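Local coordinates for beta-ketoacyl-[acyl-carrier-protein] synthase FabY (Pseudomonas aeruginosa, PDB 4CW4) that catalyses the first condensation of fatty acid synthesis, joining acetyl-CoA to malonyl-ACP with loss of carbon dioxide to give 3-oxobutanoyl-ACP, at residues D428-A433 with K528-F534; R447-E452 with A509-H513. One frame throughout, in Å; residues are numbered along the deposited sequence.

Contact 1: D428-A433 with K528-F534; sequences DTVRHA and KPLEVCF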
loop_
_atom_site.group_PDB
_atom_site.type_symbol
_atom_site.label_atom_id
_atom_site.label_comp_id
_atom_site.label_asym_id
_atom_site.label_seq_id
_atom_site.Cartn_x
_atom_site.Cartn_y
_atom_site.Cartn_z
ATOM N N ASP A 428 28.409 19.670 -16.892
ATOM C CA ASP A 428 28.649 20.997 -16.323
ATOM C C ASP A 428 27.461 21.456 -15.490
ATOM O O ASP A 428 27.632 21.956 -14.374
ATOM C CB ASP A 428 28.946 22.016 -17.422
ATOM C CG ASP A 428 29.224 23.403 -16.864
ATOM O OD1 ASP A 428 30.304 23.591 -16.277
ATOM O OD2 ASP A 428 28.354 24.292 -16.996
ATOM N N THR A 429 26.254 21.278 -16.020
ATOM C CA THR A 429 25.053 21.695 -15.293
ATOM C C THR A 429 24.868 20.872 -14.014
ATOM O O THR A 429 24.486 21.399 -12.988
ATOM C CB THR A 429 23.806 21.635 -16.190
ATOM O OG1 THR A 429 23.934 22.608 -17.229
ATOM C CG2 THR A 429 22.550 21.948 -15.392
ATOM N N VAL A 430 25.146 19.583 -14.070
ATOM C CA VAL A 430 25.094 18.775 -12.861
ATOM C C VAL A 430 26.150 19.239 -11.845
ATOM O O VAL A 430 25.866 19.364 -10.655
ATOM C CB VAL A 430 25.246 17.285 -13.181
ATOM C CG1 VAL A 430 25.464 16.460 -11.901
ATOM C CG2 VAL A 430 24.005 16.782 -13.908
ATOM N N ARG A 431 27.357 19.533 -12.322
ATOM C CA ARG A 431 28.433 19.918 -11.424
ATOM C C ARG A 431 28.246 21.275 -10.785
ATOM O O ARG A 431 28.692 21.477 -9.669
ATOM C CB ARG A 431 29.783 19.881 -12.143
ATOM C CG ARG A 431 30.283 18.465 -12.359
ATOM C CD ARG A 431 31.527 18.445 -13.251
ATOM N NE ARG A 431 32.056 17.090 -13.352
ATOM C CZ ARG A 431 32.952 16.695 -14.250
ATOM N NH1 ARG A 431 33.445 17.551 -15.148
ATOM N NH2 ARG A 431 33.356 15.434 -14.254
ATOM N N HIS A 432 27.616 22.214 -11.482
ATOM C CA HIS A 432 27.582 23.590 -11.008
ATOM C C HIS A 432 26.203 24.194 -10.838
ATOM O O HIS A 432 26.082 25.310 -10.349
ATOM C CB HIS A 432 28.419 24.458 -11.953
ATOM C CG HIS A 432 29.833 24.001 -12.071
ATOM N ND1 HIS A 432 30.736 24.118 -11.038
ATOM C CD2 HIS A 432 30.490 23.386 -13.081
ATOM C CE1 HIS A 432 31.899 23.621 -11.417
ATOM N NE2 HIS A 432 31.776 23.165 -12.650
ATOM N N ALA A 433 25.161 23.446 -11.185
ATOM C CA ALA A 433 23.805 23.959 -11.075
ATOM C C ALA A 433 22.829 22.883 -10.631
ATOM O O ALA A 433 21.669 22.888 -11.041
ATOM C CB ALA A 433 23.363 24.569 -12.388
ATOM N N LYS A 528 24.781 31.334 -9.865
ATOM C CA LYS A 528 24.290 30.593 -11.017
ATOM C C LYS A 528 23.017 29.841 -10.602
ATOM O O LYS A 528 23.073 28.987 -9.717
ATOM C CB LYS A 528 25.354 29.603 -11.494
ATOM C CG LYS A 528 24.945 28.775 -12.705
ATOM C CD LYS A 528 25.993 27.743 -13.064
ATOM C CE LYS A 528 25.571 26.991 -14.323
ATOM N NZ LYS A 528 26.531 25.932 -14.796
ATOM N N PRO A 529 21.861 30.163 -11.224
ATOM C CA PRO A 529 20.601 29.517 -10.821
ATOM C C PRO A 529 20.688 27.998 -10.833
ATOM O O PRO A 529 21.294 27.415 -11.721
ATOM C CB PRO A 529 19.605 29.982 -11.881
ATOM C CG PRO A 529 20.185 31.260 -12.425
ATOM C CD PRO A 529 21.669 31.131 -12.323
ATOM N N LEU A 530 20.079 27.370 -9.838
ATOM C CA LEU A 530 20.032 25.922 -9.763
ATOM C C LEU A 530 19.000 25.418 -10.768
ATOM O O LEU A 530 17.902 25.973 -10.869
ATOM C CB LEU A 530 19.704 25.494 -8.337
ATOM C CG LEU A 530 20.801 25.766 -7.320
ATOM C CD1 LEU A 530 20.241 25.753 -5.904
ATOM C CD2 LEU A 530 21.931 24.770 -7.481
ATOM N N GLU A 531 19.368 24.386 -11.524
ATOM C CA GLU A 531 18.563 23.899 -12.644
ATOM C C GLU A 531 18.066 22.482 -12.446
ATOM O O GLU A 531 17.142 22.070 -13.123
ATOM C CB GLU A 531 19.352 23.942 -13.959
ATOM C CG GLU A 531 19.980 25.298 -14.304
ATOM C CD GLU A 531 18.981 26.363 -14.717
ATOM O OE1 GLU A 531 17.758 26.174 -14.565
ATOM O OE2 GLU A 531 19.442 27.426 -15.187
ATOM N N VAL A 532 18.697 21.745 -11.535
ATOM C CA VAL A 532 18.370 20.344 -11.317
ATOM C C VAL A 532 18.373 20.045 -9.832
ATOM O O VAL A 532 19.289 20.446 -9.130
ATOM C CB VAL A 532 19.404 19.439 -11.984
ATOM C CG1 VAL A 532 19.140 17.942 -11.670
ATOM C CG2 VAL A 532 19.429 19.691 -13.473
ATOM N N CYS A 533 17.344 19.326 -9.366
ATOM C CA CYS A 533 17.322 18.844 -7.992
ATOM C C CYS A 533 17.231 17.327 -7.956
ATOM O O CYS A 533 16.421 16.720 -8.679
ATOM C CB CYS A 533 16.133 19.407 -7.219
ATOM S SG CYS A 533 16.146 18.936 -5.468
ATOM N N PHE A 534 18.056 16.729 -7.103
ATOM C CA PHE A 534 17.971 15.313 -6.788
ATOM C C PHE A 534 17.248 15.163 -5.453
ATOM O O PHE A 534 17.734 15.625 -4.407
ATOM C CB PHE A 534 19.369 14.732 -6.709
ATOM C CG PHE A 534 20.137 14.891 -7.991
ATOM C CD1 PHE A 534 19.849 14.095 -9.072
ATOM C CD2 PHE A 534 21.113 15.856 -8.120
ATOM C CE1 PHE A 534 20.526 14.232 -10.250
ATOM C CE2 PHE A 534 21.790 16.007 -9.303
ATOM C CZ PHE A 534 21.498 15.195 -10.373
#

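Contact 2: R447-E452 with A509-H513; sequences RVTESE and ADDVH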
loop_
_atom_site.group_PDB
_atom_site.type_symbol
_atom_site.label_atom_id
_atom_site.label_comp_id
_atom_site.label_asym_id
_atom_site.label_seq_id
_atom_site.Cartn_x
_atom_site.Cartn_y
_atom_site.Cartn_z
ATOM N N ARG A 447 22.829 10.715 9.252
ATOM C CA ARG A 447 23.730 11.822 8.918
ATOM C C ARG A 447 25.054 11.302 8.391
ATOM O O ARG A 447 25.636 11.891 7.498
ATOM C CB ARG A 447 23.918 12.760 10.123
ATOM C CG ARG A 447 24.778 12.202 11.237
ATOM C CD ARG A 447 24.730 13.086 12.477
ATOM N NE ARG A 447 25.766 12.704 13.439
ATOM C CZ ARG A 447 25.629 12.650 14.764
ATOM N NH1 ARG A 447 24.482 12.939 15.346
ATOM N NH2 ARG A 447 26.658 12.301 15.504
ATOM N N VAL A 448 25.502 10.172 8.933
ATOM C CA VAL A 448 26.732 9.537 8.458
ATOM C C VAL A 448 26.495 8.784 7.136
ATOM O O VAL A 448 27.177 9.040 6.133
ATOM C CB VAL A 448 27.323 8.581 9.528
ATOM C CG1 VAL A 448 28.486 7.759 8.955
ATOM C CG2 VAL A 448 27.776 9.373 10.734
ATOM N N THR A 449 25.535 7.858 7.135
ATOM C CA THR A 449 25.350 7.024 5.950
ATOM C C THR A 449 24.912 7.807 4.709
ATOM O O THR A 449 25.384 7.529 3.612
ATOM C CB THR A 449 24.369 5.860 6.185
ATOM O OG1 THR A 449 23.079 6.352 6.585
ATOM C CG2 THR A 449 24.902 4.961 7.224
ATOM N N GLU A 450 24.029 8.789 4.873
ATOM C CA GLU A 450 23.584 9.570 3.729
ATOM C C GLU A 450 24.671 10.495 3.230
ATOM O O GLU A 450 24.867 10.620 2.027
ATOM C CB GLU A 450 22.304 10.360 4.007
ATOM C CG GLU A 450 21.755 10.963 2.716
ATOM C CD GLU A 450 20.466 11.764 2.833
ATOM O OE1 GLU A 450 20.095 12.207 3.941
ATOM O OE2 GLU A 450 19.844 12.022 1.779
ATOM N N SER A 451 25.377 11.162 4.126
ATOM C CA SER A 451 26.446 12.034 3.659
ATOM C C SER A 451 27.542 11.242 2.949
ATOM O O SER A 451 28.101 11.709 1.964
ATOM C CB SER A 451 27.011 12.885 4.800
ATOM O OG SER A 451 27.721 12.123 5.766
ATOM N N GLU A 452 27.831 10.038 3.423
ATOM C CA GLU A 452 28.828 9.210 2.756
ATOM C C GLU A 452 28.383 8.850 1.337
ATOM O O GLU A 452 29.182 8.901 0.413
ATOM C CB GLU A 452 29.126 7.947 3.557
ATOM C CG GLU A 452 30.139 7.076 2.876
ATOM C CD GLU A 452 30.752 6.058 3.806
ATOM O OE1 GLU A 452 30.184 5.810 4.885
ATOM O OE2 GLU A 452 31.813 5.511 3.446
ATOM N N ALA A 509 27.488 17.913 12.357
ATOM C CA ALA A 509 28.155 16.990 13.272
ATOM C C ALA A 509 29.528 16.568 12.758
ATOM O O ALA A 509 29.744 16.434 11.546
ATOM C CB ALA A 509 27.288 15.755 13.556
ATOM N N ASP A 510 30.442 16.323 13.697
ATOM C CA ASP A 510 31.817 15.993 13.357
ATOM C C ASP A 510 31.966 14.737 12.507
ATOM O O ASP A 510 32.953 14.600 11.808
ATOM C CB ASP A 510 32.648 15.826 14.629
ATOM C CG ASP A 510 32.728 17.095 15.441
ATOM O OD1 ASP A 510 33.562 17.948 15.086
ATOM O OD2 ASP A 510 31.951 17.236 16.416
ATOM N N ASP A 511 30.999 13.823 12.557
ATOM C CA ASP A 511 31.129 12.561 11.823
ATOM C C ASP A 511 30.491 12.593 10.437
ATOM O O ASP A 511 30.491 11.595 9.731
ATOM C CB ASP A 511 30.625 11.365 12.646
ATOM C CG ASP A 511 29.164 11.482 13.064
ATOM O OD1 ASP A 511 28.454 12.383 12.558
ATOM O OD2 ASP A 511 28.728 10.631 13.896
ATOM N N VAL A 512 29.940 13.738 10.037
ATOM C CA VAL A 512 29.334 13.848 8.724
ATOM C C VAL A 512 30.427 13.979 7.656
ATOM O O VAL A 512 31.411 14.694 7.842
ATOM C CB VAL A 512 28.386 15.042 8.682
ATOM C CG1 VAL A 512 27.948 15.355 7.254
ATOM C CG2 VAL A 512 27.165 14.773 9.583
ATOM N N HIS A 513 30.239 13.293 6.535
ATOM C CA HIS A 513 31.196 13.334 5.425
ATOM C C HIS A 513 30.886 14.551 4.546
ATOM O O HIS A 513 29.840 14.593 3.903
ATOM C CB HIS A 513 31.083 12.061 4.589
ATOM C CG HIS A 513 31.426 10.809 5.328
ATOM N ND1 HIS A 513 32.047 9.738 4.716
ATOM C CD2 HIS A 513 31.212 10.432 6.611
ATOM C CE1 HIS A 513 32.202 8.762 5.589
ATOM N NE2 HIS A 513 31.704 9.153 6.745
HETATM O O HOH W 1 29.711 13.387 15.395
#

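Contact 1: D428-A433 with K528-F534
The carbonyl oxygen of Ala433 is gripped by two successive amides of the other segment. Glu531 N reaches Ala433 O at 2.8 Å on a nearly straight bond (172° at the hydrogen), its donor tilted somewhat from the carbonyl plane. Val532 N gives the longer and more bent bond to the same Ala433 O, 3.2 Å, and lies in that plane. This fork marks where strand 532-539 falls in beside strand 434-437: the two run parallel, with Val532 and Phe534 continuing the backbone pairing at Phe435 and His437, within the thiolase-type core of the ketosynthase. The helix that holds 428-433 is followed by strand 434-437, and the axis of helix segment 428-433 crosses that of strand segment 532-534 at -75°.

Around the fork the chains pack closely: Ala433 CB sits against Pro529 O at 3.6 Å and against the CE methylene of Lys528, while the CD2 branch of Leu530 comes up to the carbonyl carbon of Ala433. The CG2 methyl of Thr429 meets Glu531 CB at 4.0 Å; the carboxylate of Glu531 turns elsewhere, to Ser551 and Arg553. Deeper in, Val430 CG1 comes obliquely to the Phe534 ring, 4.4 Å from CZ, and helix 409-425 adds Val418 and Val422 to the Val430 side.

On the solvent side Lys528 is fully extended, CG anti to the backbone N (chi1 -180°), and its chain passes the carbonyl of His432, with CD 3.6 Å from His432 O. That reach brings NZ to a salt bridge with Asp428 OD2 at 3.3 Å.

Contact 2: R447-E452 with A509-H513
Arg447 and Asp511 join helix 444-461 to a type I beta turn, Ala509 to Val512, in the loop between helix 482-496 and strand 517-519 of the ketosynthase domain. The salt bridge is side-on and two-pronged. Arg447 NE meets the syn lone pair of Asp511 OD1 at 2.8 Å, close to the guanidinium plane, while Arg447 NH2 reaches Asp511 OD2 at 3.1 Å from well out of the carboxylate plane; the two flat groups are turned 45° apart. The remaining guanidinium nitrogen of Arg447, NH1, hydrogen-bonds OD1 of Asn358, which helps to fix the group's rotation. A water accepts weakly from Arg447 NH2 and Asp511 N.

A second hydrogen-bond link runs through Ser451. With chi1 at 68°, its OG lies between backbone N and carbonyl carbon; there it donates to Arg447 O one turn back (2.7 Å) and accepts from His513 N (2.9 Å), so the serine ties the loop backbone to the helix.

Van der Waals contacts accompany these polar links. Ala509 CB lies over one face of the guanidinium, and the two methyls of Val512 divide their work, CG1 against Ser451 and CG2 against Arg447 CB. Val448 CG2 presses on the Asp511 carboxylate, 3.4 Å from CG. Glu452, which also packs on His608 of the second subunit, runs alongside His513, and its CB makes a CH-pi contact 3.9 Å from the ring centroid, 23° off the normal.

In the fold
The two contacts are nested: contact 2 lies within the chain loop that contact 1 closes, and both belong to the ketosynthase family region. Their centres are 23 Å apart and their nearest atoms about 7 Å, without touching. Between segments 428-433 and 447-452 runs strand 434-437, followed by His439, a predicted active-site residue. The Phe534 side chain lies about 11 Å from that of His439, and that of Arg447 about 10 Å. On helix 444-461, Glu450, which makes no contact with 509-513, accepts hydrogen bonds from the backbone nitrogens of His439 and Gly440 and from the side chain of Asn536.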